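Local coordinates for protein ribosomal silencing factor RsfS (Bacillus halodurans, PDB 2O5A) that probably silences ribosomes by binding protein uL14 of the large subunit and so keeping the 30S and 50S subunits from joining, at residues A[5-8]-A[9-13]; A[12-16]-A[17-21]. One frame throughout, in Å; residues are numbered along the deposited sequence.

Interaction 1 of 2, residues A[5-8]-A[9-13]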
# COMPACT_ATOMS: atom_id res chain seq x y z
N GLU A 5 22.66 -6.02 -3.50
CA GLU A 5 23.08 -6.20 -4.88
C GLU A 5 21.98 -5.82 -5.87
O GLU A 5 22.24 -5.14 -6.86
CB GLU A 5 23.54 -7.64 -5.13
CG GLU A 5 24.87 -7.97 -4.49
CD GLU A 5 24.73 -8.72 -3.18
OE1 GLU A 5 25.76 -8.99 -2.53
OE2 GLU A 5 23.59 -9.04 -2.79
N LEU A 6 20.76 -6.27 -5.60
CA LEU A 6 19.63 -5.95 -6.47
C LEU A 6 19.21 -4.52 -6.15
O LEU A 6 18.94 -3.72 -7.05
CB LEU A 6 18.46 -6.90 -6.20
CG LEU A 6 17.78 -7.57 -7.40
CD1 LEU A 6 16.31 -7.81 -7.06
CD2 LEU A 6 17.89 -6.71 -8.64
N LEU A 7 19.17 -4.21 -4.86
CA LEU A 7 18.77 -2.90 -4.38
C LEU A 7 19.66 -1.79 -4.95
O LEU A 7 19.15 -0.77 -5.41
CB LEU A 7 18.82 -2.87 -2.85
CG LEU A 7 18.22 -1.64 -2.15
CD1 LEU A 7 16.80 -1.40 -2.63
CD2 LEU A 7 18.25 -1.86 -0.65
N GLN A 8 20.97 -1.98 -4.90
CA GLN A 8 21.89 -0.98 -5.45
C GLN A 8 21.71 -0.92 -6.96
O GLN A 8 21.93 0.11 -7.58
CB GLN A 8 23.35 -1.33 -5.14
CG GLN A 8 23.90 -0.72 -3.87
CD GLN A 8 25.40 -0.54 -3.93
OE1 GLN A 8 26.14 -1.49 -4.22
NE2 GLN A 8 25.87 0.67 -3.66
N LEU A 9 21.32 -2.06 -7.53
CA LEU A 9 21.11 -2.16 -8.96
C LEU A 9 19.90 -1.31 -9.34
O LEU A 9 19.91 -0.60 -10.35
CB LEU A 9 20.86 -3.62 -9.35
CG LEU A 9 20.96 -4.00 -10.83
CD1 LEU A 9 22.35 -3.65 -11.35
CD2 LEU A 9 20.70 -5.49 -10.98
N ALA A 10 18.86 -1.37 -8.50
CA ALA A 10 17.64 -0.62 -8.72
C ALA A 10 17.84 0.86 -8.40
O ALA A 10 17.32 1.73 -9.10
CB ALA A 10 16.51 -1.19 -7.88
N VAL A 11 18.58 1.14 -7.33
CA VAL A 11 18.84 2.52 -6.92
C VAL A 11 19.58 3.29 -8.02
O VAL A 11 19.26 4.44 -8.29
CB VAL A 11 19.68 2.58 -5.62
CG1 VAL A 11 20.04 4.02 -5.30
CG2 VAL A 11 18.89 1.97 -4.48
N ASN A 12 20.56 2.64 -8.64
CA ASN A 12 21.33 3.27 -9.70
C ASN A 12 20.45 3.53 -10.92
O ASN A 12 20.38 4.66 -11.40
CB ASN A 12 22.51 2.37 -10.10
CG ASN A 12 23.60 2.34 -9.05
OD1 ASN A 12 24.62 1.67 -9.21
ND2 ASN A 12 23.39 3.07 -7.95
N ALA A 13 19.79 2.49 -11.41
CA ALA A 13 18.91 2.62 -12.56
C ALA A 13 17.99 3.82 -12.36
O ALA A 13 17.93 4.72 -13.20
CB ALA A 13 18.08 1.35 -12.73
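L6 and L9, L7 and V11 make side-chain contacts one helical turn apart within helix 4-16, the first helix of the chain, which packs on one face of the mixed sheet. The backbone beneath them is bonded in the i to i+4 pattern of an alpha helix, from A10 N to L6 O, V11 N to L7 O and N12 N to Q8 O. The first of these, A10 N to L6 O, measures 2.8 Å, whereas L9 N reaches E5 O only weakly at 3.3 Å. On one flank the CD2 methyl of L6 meets CD2 of L9 at 3.9 Å, the two branches crossing at a slant. The side chain of L9 continues onto V58 of helix 45-61 and onto Q62 and I64 beyond that helix. The helix is amphipathic, as expected of one laid on a sheet: the buried L7 rests on F36 and the buried A10 on L38 and V87, of the inner strands 36-42 and 85-91, while E5, Q8 and N12 are exposed. V11 turns CG2 back along the helix toward L7, 4.3 Å from L7 CG, with CG1 taking the place anti to the backbone N (chi1 175°). V11 also reaches L38.

Interaction 2 of 2, residues A[12-16]-A[17-21]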
# COMPACT_ATOMS: atom_id res chain seq x y z
N ASN A 12 20.56 2.64 -8.64
CA ASN A 12 21.33 3.27 -9.70
C ASN A 12 20.45 3.53 -10.92
O ASN A 12 20.38 4.66 -11.40
CB ASN A 12 22.51 2.37 -10.10
CG ASN A 12 23.60 2.34 -9.05
OD1 ASN A 12 24.62 1.67 -9.21
ND2 ASN A 12 23.39 3.07 -7.95
N ALA A 13 19.79 2.49 -11.41
CA ALA A 13 18.91 2.62 -12.56
C ALA A 13 17.99 3.82 -12.36
O ALA A 13 17.93 4.72 -13.20
CB ALA A 13 18.08 1.35 -12.73
N VAL A 14 17.28 3.81 -11.24
CA VAL A 14 16.36 4.89 -10.89
C VAL A 14 17.10 6.23 -10.77
O VAL A 14 16.52 7.28 -11.03
CB VAL A 14 15.64 4.56 -9.56
CG1 VAL A 14 15.34 5.83 -8.79
CG2 VAL A 14 14.35 3.81 -9.84
N ASP A 15 18.37 6.17 -10.40
CA ASP A 15 19.18 7.38 -10.24
C ASP A 15 19.66 7.97 -11.57
O ASP A 15 19.83 9.18 -11.69
CB ASP A 15 20.39 7.09 -9.35
CG ASP A 15 20.31 7.81 -8.02
OD1 ASP A 15 19.29 7.65 -7.32
OD2 ASP A 15 21.26 8.54 -7.68
N ASP A 16 19.89 7.11 -12.55
CA ASP A 16 20.35 7.56 -13.86
C ASP A 16 19.29 8.44 -14.53
O ASP A 16 19.62 9.33 -15.32
CB ASP A 16 20.66 6.36 -14.76
CG ASP A 16 21.89 5.60 -14.32
OD1 ASP A 16 22.06 4.44 -14.74
OD2 ASP A 16 22.69 6.16 -13.55
N LYS A 17 18.03 8.19 -14.20
CA LYS A 17 16.92 8.95 -14.78
C LYS A 17 16.48 10.15 -13.94
O LYS A 17 15.48 10.79 -14.25
CB LYS A 17 15.72 8.03 -15.01
CG LYS A 17 15.98 6.87 -15.98
CD LYS A 17 16.02 7.31 -17.44
CE LYS A 17 17.31 8.03 -17.81
NZ LYS A 17 17.37 8.35 -19.27
N LYS A 18 17.22 10.43 -12.87
CA LYS A 18 16.93 11.57 -11.99
C LYS A 18 15.71 11.42 -11.09
O LYS A 18 15.08 12.42 -10.73
CB LYS A 18 16.75 12.84 -12.83
CG LYS A 18 17.91 13.14 -13.77
CD LYS A 18 19.18 13.46 -13.00
CE LYS A 18 20.21 14.06 -13.93
NZ LYS A 18 19.58 15.03 -14.87
N ALA A 19 15.37 10.19 -10.71
CA ALA A 19 14.22 9.99 -9.83
C ALA A 19 14.48 10.70 -8.51
O ALA A 19 15.56 10.58 -7.93
CB ALA A 19 13.98 8.52 -9.58
N GLU A 20 13.49 11.45 -8.03
CA GLU A 20 13.63 12.19 -6.79
C GLU A 20 13.06 11.51 -5.55
O GLU A 20 12.16 10.67 -5.64
CB GLU A 20 13.01 13.58 -6.96
CG GLU A 20 13.71 14.43 -8.01
CD GLU A 20 12.93 15.69 -8.36
OE1 GLU A 20 13.54 16.64 -8.89
OE2 GLU A 20 11.71 15.71 -8.11
N GLN A 21 13.60 11.89 -4.40
CA GLN A 21 13.19 11.35 -3.10
C GLN A 21 13.23 9.83 -3.03
O GLN A 21 12.28 9.19 -2.59
CB GLN A 21 11.79 11.84 -2.74
CG GLN A 21 11.62 13.35 -2.83
CD GLN A 21 10.49 13.86 -1.96
OE1 GLN A 21 9.45 13.21 -1.82
NE2 GLN A 21 10.67 15.03 -1.37
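A19 and K18 bond back to the last turn of helix 4-16 and close it with a Schellman motif. A19 N donates to V14 O at 3.1 Å, close to the carbonyl direction (C=O...N angle 161°). K18 N lies 3.1 Å from D15 O, but approaches from above the carbonyl plane, 71° out of it. This pair of bonds, i+5 outside and i+3 inside, takes up carbonyls that a continuing helix would have paired otherwise. K18 is the C-prime residue, and its positive phi (73°) reverses the chain. The reversal directs the CB of A19 toward the helix. K17, the residue before C-prime and inside the closed loop, folds its chain at chi2 and chi3, which brings CE back to the preceding carbonyl, K17 CE lying 3.6 Å from D16 O. D15 and K18 are exposed. Further out, V14 and A19 both touch I51 of helix 45-61 and C40 of strand 36-42, and K17 touches I51 and E54. E20 is backbone-bonded to H41 of strand 36-42, and the chain turns a corner at Q21 before strand 22-26, outermost in this chain's sheet.

From the N terminus, interaction 1 spans the first turns of helix 4-16, and interaction 2 takes over at N12 and A13, which belong to both, and carries the chain through the helix end to Q21. Neither closes a long loop: each joins residues three to five apart, and the two overlap in sequence without crossing, their centres about 10 Å apart. Residues 5-13 pack the helix on strands 36-42 and 85-91, beside helix 45-61; residues 12-21 turn the chain off that helix toward strand 22-26, outermost in this chain's sheet. Both interactions have side chains touching helix 45-61 and strand 36-42, so the helix and the turn after it follow the same two elements.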